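Local coordinates for protein hypothetical methylmalonyl-CoA decarboxylase alpha subunit (Sulfolobus tokodaii, PDB 1X0U) that is of unknown function but belongs to the carboxyl transferase branch of the ClpP/crotonase superfamily and assembles from six copies of its chain, at residues T64-E68 with F69-K73; G105-E109 with T110-K114; G172-G176 with G177-S181. All coordinates share one frame; numbering follows the deposited sequence.

Interaction 1. Residues T64-E68 with F69-K73; sequences TRATE and FGLDK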
ATOM      1  N   THR A  64      -3.266 -10.396 -42.546  1.00 19.99           N
ATOM      2  CA  THR A  64      -1.816 -10.285 -42.476  1.00 19.90           C
ATOM      3  C   THR A  64      -1.391  -9.050 -43.258  1.00 21.43           C
ATOM      4  O   THR A  64      -2.090  -8.617 -44.169  1.00 19.24           O
ATOM      5  CB  THR A  64      -1.118 -11.502 -43.091  1.00 18.89           C
ATOM      6  OG1 THR A  64       0.296 -11.279 -43.088  1.00 16.76           O
ATOM      7  CG2 THR A  64      -1.593 -11.730 -44.527  1.00 14.60           C
ATOM      8  N   ARG A  65      -0.245  -8.490 -42.887  1.00 25.14           N
ATOM      9  CA  ARG A  65       0.290  -7.305 -43.546  1.00 26.83           C
ATOM     10  C   ARG A  65       1.583  -7.648 -44.268  1.00 28.38           C
ATOM     11  O   ARG A  65       2.194  -6.787 -44.906  1.00 30.37           O
ATOM     12  CB  ARG A  65       0.571  -6.211 -42.521  1.00 26.41           C
ATOM     13  CG  ARG A  65      -0.641  -5.799 -41.716  1.00 29.57           C
ATOM     14  CD  ARG A  65      -0.255  -4.771 -40.696  1.00 29.46           C
ATOM     15  NE  ARG A  65      -1.358  -4.398 -39.822  1.00 30.14           N
ATOM     16  CZ  ARG A  65      -1.280  -3.428 -38.917  1.00 28.12           C
ATOM     17  NH1 ARG A  65      -0.153  -2.745 -38.782  1.00 26.52           N
ATOM     18  NH2 ARG A  65      -2.320  -3.140 -38.148  1.00 26.60           N
ATOM     19  N   ALA A  66       2.013  -8.901 -44.147  1.00 28.51           N
ATOM     20  CA  ALA A  66       3.237  -9.345 -44.800  1.00 29.60           C
ATOM     21  C   ALA A  66       3.021  -9.284 -46.305  1.00 30.77           C
ATOM     22  O   ALA A  66       1.889  -9.380 -46.775  1.00 28.34           O
ATOM     23  CB  ALA A  66       3.576 -10.768 -44.376  1.00 29.73           C
ATOM     24  N   THR A  67       4.103  -9.129 -47.059  1.00 33.17           N
ATOM     25  CA  THR A  67       3.993  -9.048 -48.510  1.00 37.37           C
ATOM     26  C   THR A  67       4.848 -10.104 -49.202  1.00 38.46           C
ATOM     27  O   THR A  67       4.613 -10.445 -50.364  1.00 39.24           O
ATOM     28  CB  THR A  67       4.442  -7.667 -49.024  1.00 38.78           C
ATOM     29  OG1 THR A  67       5.743  -7.785 -49.614  1.00 42.67           O
ATOM     30  CG2 THR A  67       4.511  -6.662 -47.874  1.00 40.03           C
ATOM     31  N   GLU A  68       5.834 -10.621 -48.477  1.00 39.50           N
ATOM     32  CA  GLU A  68       6.746 -11.617 -49.013  1.00 39.90           C
ATOM     33  C   GLU A  68       6.147 -13.012 -49.159  1.00 40.22           C
ATOM     34  O   GLU A  68       5.205 -13.377 -48.461  1.00 39.75           O
ATOM     35  CB  GLU A  68       7.999 -11.662 -48.142  1.00 40.73           C
ATOM     36  CG  GLU A  68       8.747 -10.339 -48.123  1.00 41.93           C
ATOM     37  CD  GLU A  68       9.777 -10.257 -47.018  1.00 43.50           C
ATOM     38  OE1 GLU A  68      10.735 -11.060 -47.029  1.00 43.18           O
ATOM     39  OE2 GLU A  68       9.621  -9.386 -46.134  1.00 44.57           O
ATOM     40  N   PHE A  69       6.707 -13.783 -50.087  1.00 40.84           N
ATOM     41  CA  PHE A  69       6.266 -15.143 -50.365  1.00 40.66           C
ATOM     42  C   PHE A  69       4.791 -15.257 -50.745  1.00 41.00           C
ATOM     43  O   PHE A  69       4.144 -16.269 -50.480  1.00 41.51           O
ATOM     44  CB  PHE A  69       6.586 -16.058 -49.178  1.00 41.73           C
ATOM     45  CG  PHE A  69       8.062 -16.210 -48.915  1.00 42.16           C
ATOM     46  CD1 PHE A  69       8.774 -15.213 -48.255  1.00 42.37           C
ATOM     47  CD2 PHE A  69       8.747 -17.334 -49.363  1.00 43.41           C
ATOM     48  CE1 PHE A  69      10.152 -15.333 -48.044  1.00 43.24           C
ATOM     49  CE2 PHE A  69      10.123 -17.463 -49.160  1.00 43.03           C
ATOM     50  CZ  PHE A  69      10.826 -16.461 -48.500  1.00 43.05           C
ATOM     51  N   GLY A  70       4.269 -14.212 -51.376  1.00 41.64           N
ATOM     52  CA  GLY A  70       2.889 -14.230 -51.823  1.00 43.09           C
ATOM     53  C   GLY A  70       1.835 -13.876 -50.799  1.00 43.74           C
ATOM     54  O   GLY A  70       0.647 -13.843 -51.124  1.00 44.13           O
ATOM     55  N   LEU A  71       2.252 -13.603 -49.566  1.00 44.86           N
ATOM     56  CA  LEU A  71       1.300 -13.260 -48.507  1.00 45.82           C
ATOM     57  C   LEU A  71       0.431 -12.054 -48.874  1.00 46.85           C
ATOM     58  O   LEU A  71      -0.590 -11.796 -48.233  1.00 44.76           O
ATOM     59  CB  LEU A  71       2.038 -12.995 -47.190  1.00 45.01           C
ATOM     60  CG  LEU A  71       2.551 -14.205 -46.395  1.00 45.20           C
ATOM     61  CD1 LEU A  71       1.393 -14.927 -45.740  1.00 44.95           C
ATOM     62  CD2 LEU A  71       3.318 -15.142 -47.311  1.00 45.46           C
ATOM     63  N   ASP A  72       0.838 -11.318 -49.906  1.00 48.96           N
ATOM     64  CA  ASP A  72       0.072 -10.157 -50.353  1.00 51.14           C
ATOM     65  C   ASP A  72      -1.178 -10.611 -51.108  1.00 51.46           C
ATOM     66  O   ASP A  72      -2.102  -9.825 -51.333  1.00 52.06           O
ATOM     67  CB  ASP A  72       0.924  -9.264 -51.261  1.00 52.11           C
ATOM     68  CG  ASP A  72       1.510 -10.016 -52.442  1.00 53.52           C
ATOM     69  OD1 ASP A  72       2.181  -9.376 -53.280  1.00 55.00           O
ATOM     70  OD2 ASP A  72       1.305 -11.244 -52.535  1.00 54.52           O
ATOM     71  N   LYS A  73      -1.193 -11.884 -51.496  1.00 51.66           N
ATOM     72  CA  LYS A  73      -2.316 -12.467 -52.216  1.00 52.90           C
ATOM     73  C   LYS A  73      -3.192 -13.289 -51.263  1.00 53.12           C
ATOM     74  O   LYS A  73      -4.428 -13.237 -51.330  1.00 52.96           O
ATOM     75  CB  LYS A  73      -1.795 -13.370 -53.338  1.00 54.13           C
ATOM     76  CG  LYS A  73      -0.675 -12.749 -54.156  1.00 55.22           C
ATOM     77  CD  LYS A  73      -1.146 -11.523 -54.929  1.00 55.82           C
ATOM     78  CE  LYS A  73       0.026 -10.618 -55.299  1.00 56.33           C
ATOM     79  NZ  LYS A  73       1.177 -11.363 -55.887  1.00 56.41           N
TER

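Interaction 2. Residues G105-E109 with T110-K114; sequences GSLGE and THANK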
ATOM      1  N   GLY A 105      -2.765 -23.192 -39.979  1.00 18.76           N
ATOM      2  CA  GLY A 105      -2.883 -22.558 -38.675  1.00 18.00           C
ATOM      3  C   GLY A 105      -1.599 -21.894 -38.196  1.00 18.03           C
ATOM      4  O   GLY A 105      -1.470 -21.584 -37.018  1.00 18.24           O
ATOM      5  N   SER A 106      -0.655 -21.665 -39.105  1.00 18.49           N
ATOM      6  CA  SER A 106       0.623 -21.046 -38.762  1.00 19.29           C
ATOM      7  C   SER A 106       0.463 -19.744 -37.976  1.00 19.54           C
ATOM      8  O   SER A 106      -0.538 -19.041 -38.113  1.00 17.05           O
ATOM      9  CB  SER A 106       1.449 -20.798 -40.028  1.00 18.46           C
ATOM     10  OG  SER A 106       0.763 -19.964 -40.944  1.00 22.23           O
ATOM     11  N   LEU A 107       1.462 -19.428 -37.156  1.00 18.72           N
ATOM     12  CA  LEU A 107       1.409 -18.229 -36.325  1.00 21.04           C
ATOM     13  C   LEU A 107       1.876 -16.954 -37.033  1.00 21.79           C
ATOM     14  O   LEU A 107       3.073 -16.661 -37.073  1.00 23.29           O
ATOM     15  CB  LEU A 107       2.246 -18.427 -35.057  1.00 17.75           C
ATOM     16  CG  LEU A 107       1.926 -17.411 -33.959  1.00 17.58           C
ATOM     17  CD1 LEU A 107       0.998 -18.072 -32.951  1.00 18.03           C
ATOM     18  CD2 LEU A 107       3.194 -16.937 -33.270  1.00 15.25           C
ATOM     19  N   GLY A 108       0.932 -16.198 -37.581  1.00 22.94           N
ATOM     20  CA  GLY A 108       1.288 -14.961 -38.256  1.00 23.33           C
ATOM     21  C   GLY A 108       1.425 -13.834 -37.242  1.00 23.70           C
ATOM     22  O   GLY A 108       0.970 -13.968 -36.098  1.00 21.64           O
ATOM     23  N   GLU A 109       2.058 -12.732 -37.646  1.00 21.10           N
ATOM     24  CA  GLU A 109       2.228 -11.590 -36.753  1.00 22.16           C
ATOM     25  C   GLU A 109       0.859 -11.085 -36.301  1.00 20.07           C
ATOM     26  O   GLU A 109       0.632 -10.879 -35.113  1.00 23.05           O
ATOM     27  CB  GLU A 109       2.985 -10.452 -37.455  1.00 23.20           C
ATOM     28  CG  GLU A 109       3.401  -9.312 -36.516  1.00 26.47           C
ATOM     29  CD  GLU A 109       3.896  -8.080 -37.266  1.00 29.29           C
ATOM     30  OE1 GLU A 109       4.383  -7.131 -36.616  1.00 29.53           O
ATOM     31  OE2 GLU A 109       3.790  -8.057 -38.511  1.00 31.56           O
ATOM     32  N   THR A 110      -0.048 -10.880 -37.250  1.00 19.31           N
ATOM     33  CA  THR A 110      -1.398 -10.409 -36.936  1.00 17.68           C
ATOM     34  C   THR A 110      -2.126 -11.498 -36.141  1.00 16.89           C
ATOM     35  O   THR A 110      -2.922 -11.207 -35.247  1.00 14.99           O
ATOM     36  CB  THR A 110      -2.191 -10.095 -38.226  1.00 18.19           C
ATOM     37  OG1 THR A 110      -1.495  -9.090 -38.971  1.00 18.48           O
ATOM     38  CG2 THR A 110      -3.597  -9.592 -37.895  1.00 17.28           C
ATOM     39  N   HIS A 111      -1.828 -12.748 -36.487  1.00 16.21           N
ATOM     40  CA  HIS A 111      -2.396 -13.932 -35.834  1.00 16.70           C
ATOM     41  C   HIS A 111      -2.016 -13.889 -34.348  1.00 14.93           C
ATOM     42  O   HIS A 111      -2.859 -14.078 -33.475  1.00 13.81           O
ATOM     43  CB  HIS A 111      -1.830 -15.183 -36.522  1.00 15.49           C
ATOM     44  CG  HIS A 111      -2.242 -16.485 -35.908  1.00 16.02           C
ATOM     45  ND1 HIS A 111      -2.696 -17.543 -36.667  1.00 16.33           N
ATOM     46  CD2 HIS A 111      -2.153 -16.946 -34.636  1.00 15.18           C
ATOM     47  CE1 HIS A 111      -2.862 -18.600 -35.892  1.00 14.28           C
ATOM     48  NE2 HIS A 111      -2.539 -18.265 -34.655  1.00 14.87           N
ATOM     49  N   ALA A 112      -0.748 -13.612 -34.077  1.00 15.34           N
ATOM     50  CA  ALA A 112      -0.262 -13.519 -32.706  1.00 15.62           C
ATOM     51  C   ALA A 112      -0.913 -12.367 -31.936  1.00 15.32           C
ATOM     52  O   ALA A 112      -1.383 -12.553 -30.809  1.00 14.56           O
ATOM     53  CB  ALA A 112       1.250 -13.364 -32.699  1.00 12.95           C
ATOM     54  N   ASN A 113      -0.950 -11.180 -32.533  1.00 14.48           N
ATOM     55  CA  ASN A 113      -1.545 -10.030 -31.848  1.00 15.07           C
ATOM     56  C   ASN A 113      -3.015 -10.224 -31.470  1.00 14.25           C
ATOM     57  O   ASN A 113      -3.478  -9.659 -30.475  1.00 13.32           O
ATOM     58  CB  ASN A 113      -1.369  -8.754 -32.680  1.00 15.81           C
ATOM     59  CG  ASN A 113       0.095  -8.421 -32.911  1.00 19.65           C
ATOM     60  OD1 ASN A 113       0.932  -8.649 -32.038  1.00 20.75           O
ATOM     61  ND2 ASN A 113       0.413  -7.875 -34.082  1.00 21.22           N
ATOM     62  N   LYS A 114      -3.755 -11.008 -32.253  1.00 12.72           N
ATOM     63  CA  LYS A 114      -5.154 -11.265 -31.914  1.00 13.13           C
ATOM     64  C   LYS A 114      -5.200 -12.084 -30.622  1.00 13.55           C
ATOM     65  O   LYS A 114      -6.019 -11.835 -29.739  1.00 12.08           O
ATOM     66  CB  LYS A 114      -5.857 -12.031 -33.029  1.00 13.55           C
ATOM     67  CG  LYS A 114      -6.040 -11.224 -34.319  1.00 15.04           C
ATOM     68  CD  LYS A 114      -6.812 -12.019 -35.365  1.00 12.91           C
ATOM     69  CE  LYS A 114      -8.251 -12.269 -34.911  1.00 11.59           C
ATOM     70  NZ  LYS A 114      -9.003 -13.147 -35.862  1.00 11.91           N
TER
HETATM   71  O   HOH W   1       2.820  -6.440 -34.428  1.00 32.73           O

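Interaction 3. Residues G172-G176 with G177-S181; sequences GPAAG and GAVYS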
ATOM      1  N   GLY A 172      -3.915 -30.180 -32.453  1.00 15.76           N
ATOM      2  CA  GLY A 172      -3.224 -30.061 -33.726  1.00 16.79           C
ATOM      3  C   GLY A 172      -1.815 -30.630 -33.714  1.00 17.90           C
ATOM      4  O   GLY A 172      -1.424 -31.275 -32.745  1.00 20.11           O
ATOM      5  N   PRO A 173      -1.030 -30.415 -34.787  1.00 18.07           N
ATOM      6  CA  PRO A 173       0.350 -30.882 -34.961  1.00 17.74           C
ATOM      7  C   PRO A 173       1.373 -29.778 -34.688  1.00 18.70           C
ATOM      8  O   PRO A 173       1.993 -29.258 -35.612  1.00 18.48           O
ATOM      9  CB  PRO A 173       0.364 -31.304 -36.416  1.00 18.19           C
ATOM     10  CG  PRO A 173      -0.423 -30.204 -37.050  1.00 18.76           C
ATOM     11  CD  PRO A 173      -1.567 -29.922 -36.069  1.00 17.62           C
ATOM     12  N   ALA A 174       1.560 -29.445 -33.418  1.00 19.11           N
ATOM     13  CA  ALA A 174       2.485 -28.393 -33.024  1.00 18.82           C
ATOM     14  C   ALA A 174       3.974 -28.734 -33.103  1.00 20.61           C
ATOM     15  O   ALA A 174       4.429 -29.770 -32.595  1.00 22.34           O
ATOM     16  CB  ALA A 174       2.143 -27.916 -31.608  1.00 16.66           C
ATOM     17  N   ALA A 175       4.734 -27.840 -33.735  1.00 20.03           N
ATOM     18  CA  ALA A 175       6.182 -27.986 -33.870  1.00 19.69           C
ATOM     19  C   ALA A 175       6.824 -26.641 -33.541  1.00 18.64           C
ATOM     20  O   ALA A 175       6.188 -25.598 -33.680  1.00 19.70           O
ATOM     21  CB  ALA A 175       6.540 -28.408 -35.293  1.00 20.35           C
ATOM     22  N   GLY A 176       8.076 -26.669 -33.102  1.00 18.57           N
ATOM     23  CA  GLY A 176       8.771 -25.441 -32.771  1.00 18.54           C
ATOM     24  C   GLY A 176       8.057 -24.565 -31.756  1.00 19.56           C
ATOM     25  O   GLY A 176       7.452 -25.061 -30.804  1.00 19.65           O
ATOM     26  N   GLY A 177       8.105 -23.254 -31.978  1.00 18.26           N
ATOM     27  CA  GLY A 177       7.475 -22.306 -31.072  1.00 17.64           C
ATOM     28  C   GLY A 177       6.007 -22.508 -30.731  1.00 16.98           C
ATOM     29  O   GLY A 177       5.536 -21.962 -29.745  1.00 15.41           O
ATOM     30  N   ALA A 178       5.283 -23.282 -31.535  1.00 16.46           N
ATOM     31  CA  ALA A 178       3.855 -23.533 -31.302  1.00 15.79           C
ATOM     32  C   ALA A 178       3.668 -24.348 -30.022  1.00 17.11           C
ATOM     33  O   ALA A 178       2.561 -24.458 -29.480  1.00 15.56           O
ATOM     34  CB  ALA A 178       3.271 -24.296 -32.487  1.00 15.13           C
ATOM     35  N   VAL A 179       4.784 -24.898 -29.554  1.00 15.77           N
ATOM     36  CA  VAL A 179       4.848 -25.741 -28.379  1.00 15.65           C
ATOM     37  C   VAL A 179       4.972 -25.000 -27.032  1.00 16.76           C
ATOM     38  O   VAL A 179       4.472 -25.466 -26.007  1.00 17.67           O
ATOM     39  CB  VAL A 179       6.050 -26.722 -28.551  1.00 14.23           C
ATOM     40  CG1 VAL A 179       6.944 -26.693 -27.339  1.00 12.05           C
ATOM     41  CG2 VAL A 179       5.549 -28.114 -28.841  1.00 12.17           C
ATOM     42  N   TYR A 180       5.617 -23.843 -27.044  1.00 16.52           N
ATOM     43  CA  TYR A 180       5.864 -23.106 -25.813  1.00 15.89           C
ATOM     44  C   TYR A 180       4.754 -22.372 -25.074  1.00 17.31           C
ATOM     45  O   TYR A 180       4.766 -22.361 -23.842  1.00 17.59           O
ATOM     46  CB  TYR A 180       7.053 -22.178 -26.026  1.00 15.89           C
ATOM     47  CG  TYR A 180       8.350 -22.939 -26.062  1.00 14.41           C
ATOM     48  CD1 TYR A 180       9.199 -22.861 -27.160  1.00 14.80           C
ATOM     49  CD2 TYR A 180       8.728 -23.754 -24.991  1.00 14.79           C
ATOM     50  CE1 TYR A 180      10.401 -23.577 -27.197  1.00 14.61           C
ATOM     51  CE2 TYR A 180       9.923 -24.474 -25.015  1.00 14.36           C
ATOM     52  CZ  TYR A 180      10.758 -24.380 -26.120  1.00 16.55           C
ATOM     53  OH  TYR A 180      11.955 -25.065 -26.131  1.00 14.45           O
ATOM     54  N   SER A 181       3.814 -21.744 -25.778  1.00 15.42           N
ATOM     55  CA  SER A 181       2.737 -21.071 -25.070  1.00 15.36           C
ATOM     56  C   SER A 181       1.976 -22.129 -24.233  1.00 16.29           C
ATOM     57  O   SER A 181       1.633 -21.891 -23.074  1.00 15.43           O
ATOM     58  CB  SER A 181       1.792 -20.367 -26.050  1.00 15.86           C
ATOM     59  OG  SER A 181       0.817 -19.596 -25.359  1.00 13.72           O
TER

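Interaction 1. Residues T64-E68 with F69-K73
Leu71 carries its CG beside the backbone N and anti to the carbonyl carbon (chi1 -77°), which sets that atom near the methyl of Ala66, while the Thr64 torsion (chi1 175°) points OG1 back to Ala66 N and leaves CG2 facing Leu71 O. The backbone angles of Phe69 and Gly70 are those of a type I' turn that reverses the chain from Glu68 to Leu71. Its closing bond, from Leu71 N to Glu68 O, measures 3.2 Å, although the place of that oxygen is less certain than the rest. Gly70 has a positive phi of 83°, and a CB there would jam against the preceding carbonyl, so glycine fits for steric reasons. A type I turn follows at once, closed by the bond from Lys73 N to Gly70 O (2.7 Å).

The reversal lays Leu71 CB against Ala66 CB, in contact at 3.9 Å; a methyl is enough to meet the leucine. Thr64 is apt because its two branches do different work: OG1 takes the N-H of Ala66 (3.1 Å) in an ST turn, and CG2 rests 3.8 Å from Leu71 O. On the outer flank the Phe69 ring presents its edge to the Glu68 carbonyl carbon, with CD1 lying 3.6 Å from Glu68 CB. The Asp72 carboxylate pairs through OD2 with Lys73 NZ (3.4 Å).

Arg75 bonds to Ala66 O, and Glu142 to Thr64 OG1, while Leu447 of a second subunit packs on Phe69. The centre of the contact lies about 39 Å from the centre of the chain, in the loop joining strand 56-57 to the antiparallel strand 81-88 at one margin of a mixed sheet.

Interaction 2. Residues G105-E109 with T110-K114
His111 folds back over Leu107 and Gly108 where the loop after strand 91-98 enters helix 109-125, the helix of a beta-alpha-beta crossover to the parallel strand 129-133. His111 CB lies 3.1 Å from Gly108 N and equally near Gly108 O. Glycine suits this N-cap because a CB on it would come within 3.5 Å of His111 CB. With CG anti to the backbone N (chi1 176°), the ring runs back along the incoming loop. His111 CG comes 3.6 Å from Gly108 N. One ring face receives the CA of Leu107, 4.0 Å from the centroid in a CH-pi contact almost along the normal. His111 CD2 meets Leu107 CD1 at 3.7 Å. His111 CE1 approaches Ser106 O and Gly105 O. His111 ND1 lies 3.0 Å from Ser106 O, at a poor angle for a bond, and has its partner in Asp79 O; NE2 bonds to the side chain of Gln98, and the two bonds fix the rotation of the buried ring.

Leu107 CD2 reaches Ala112 CB, whose small size lets helix and loop close up. The first helical turn is secured by Ala112 N to Gly108 O and Asn113 N to Glu109 O. Farther out, the extended Glu109 runs alongside Asn113, and one water bridges them, donating to Glu109 OE1 and accepting from Asn113 ND2, each at 2.8 Å.

Interaction 3. Residues G172-G176 with G177-S181
The backbone leaves strand 173-175 through a turn close to type II', with Gly176 at phi 55° and psi -141°, and coils at Gly177 into the approach to helix 180-184. Such glycine-rich strand-to-helix junctions are familiar from the crotonase fold, where backbone N-H groups of similar turns help to form oxyanion holes in relatives, though no such role is known for this turn.

Two overlapping turns follow each other. Ala178 N reaches Ala175 O at 3.3 Å, from above the carbonyl plane, and closes the first, around Gly176 and Gly177; Val179 N reaches Gly176 O at 3.0 Å, tilted less from its plane, and closes a type I turn around Gly177 and Ala178. The positive phi of Gly176 favours glycine, and a CB there would collide with the N of Gly177.

Ala174 and Ala178 face each other across the bend, their CB atoms 3.9 Å apart; residues this small let the strand end and the helix start pack directly. Ala178 CB also leans on Ala175 O at 3.4 Å. Beside them, Val179 sets its CB 3.1 Å from Gly176 O, and its side chain touches Met198 of strand 197-199 and Ile384 of a second subunit. Tyr150 of helix 144-160 covers Ala178, and strand 197-199 pairs with the strand through Ala174. Val179 CG1 lies over the centre of the Tyr180 ring, 4.1 Å above its plane.

The three local contacts come in series along the chain and lie on the same side of its centre. Interactions 1 and 2, with centres 13 Å apart, touch: Thr64 CA lies 3.7 Å from Thr110 OG1. Glu142 serves both, bonding to Thr64 OG1 through one carboxylate oxygen and to Glu109 N through the other. Arg65 forms a salt bridge with Glu109 of a third subunit, whose Arg65 makes a long, weak ion pair with Glu109 of this chain. Interactions 2 and 3 are also 13 Å apart by centres, about 6 Å between nearest atoms, and Tyr150 packs against Leu107 and Ala178. Interactions 1 and 3 stay about 16 Å apart at their nearest atoms, yet both meet the second subunit.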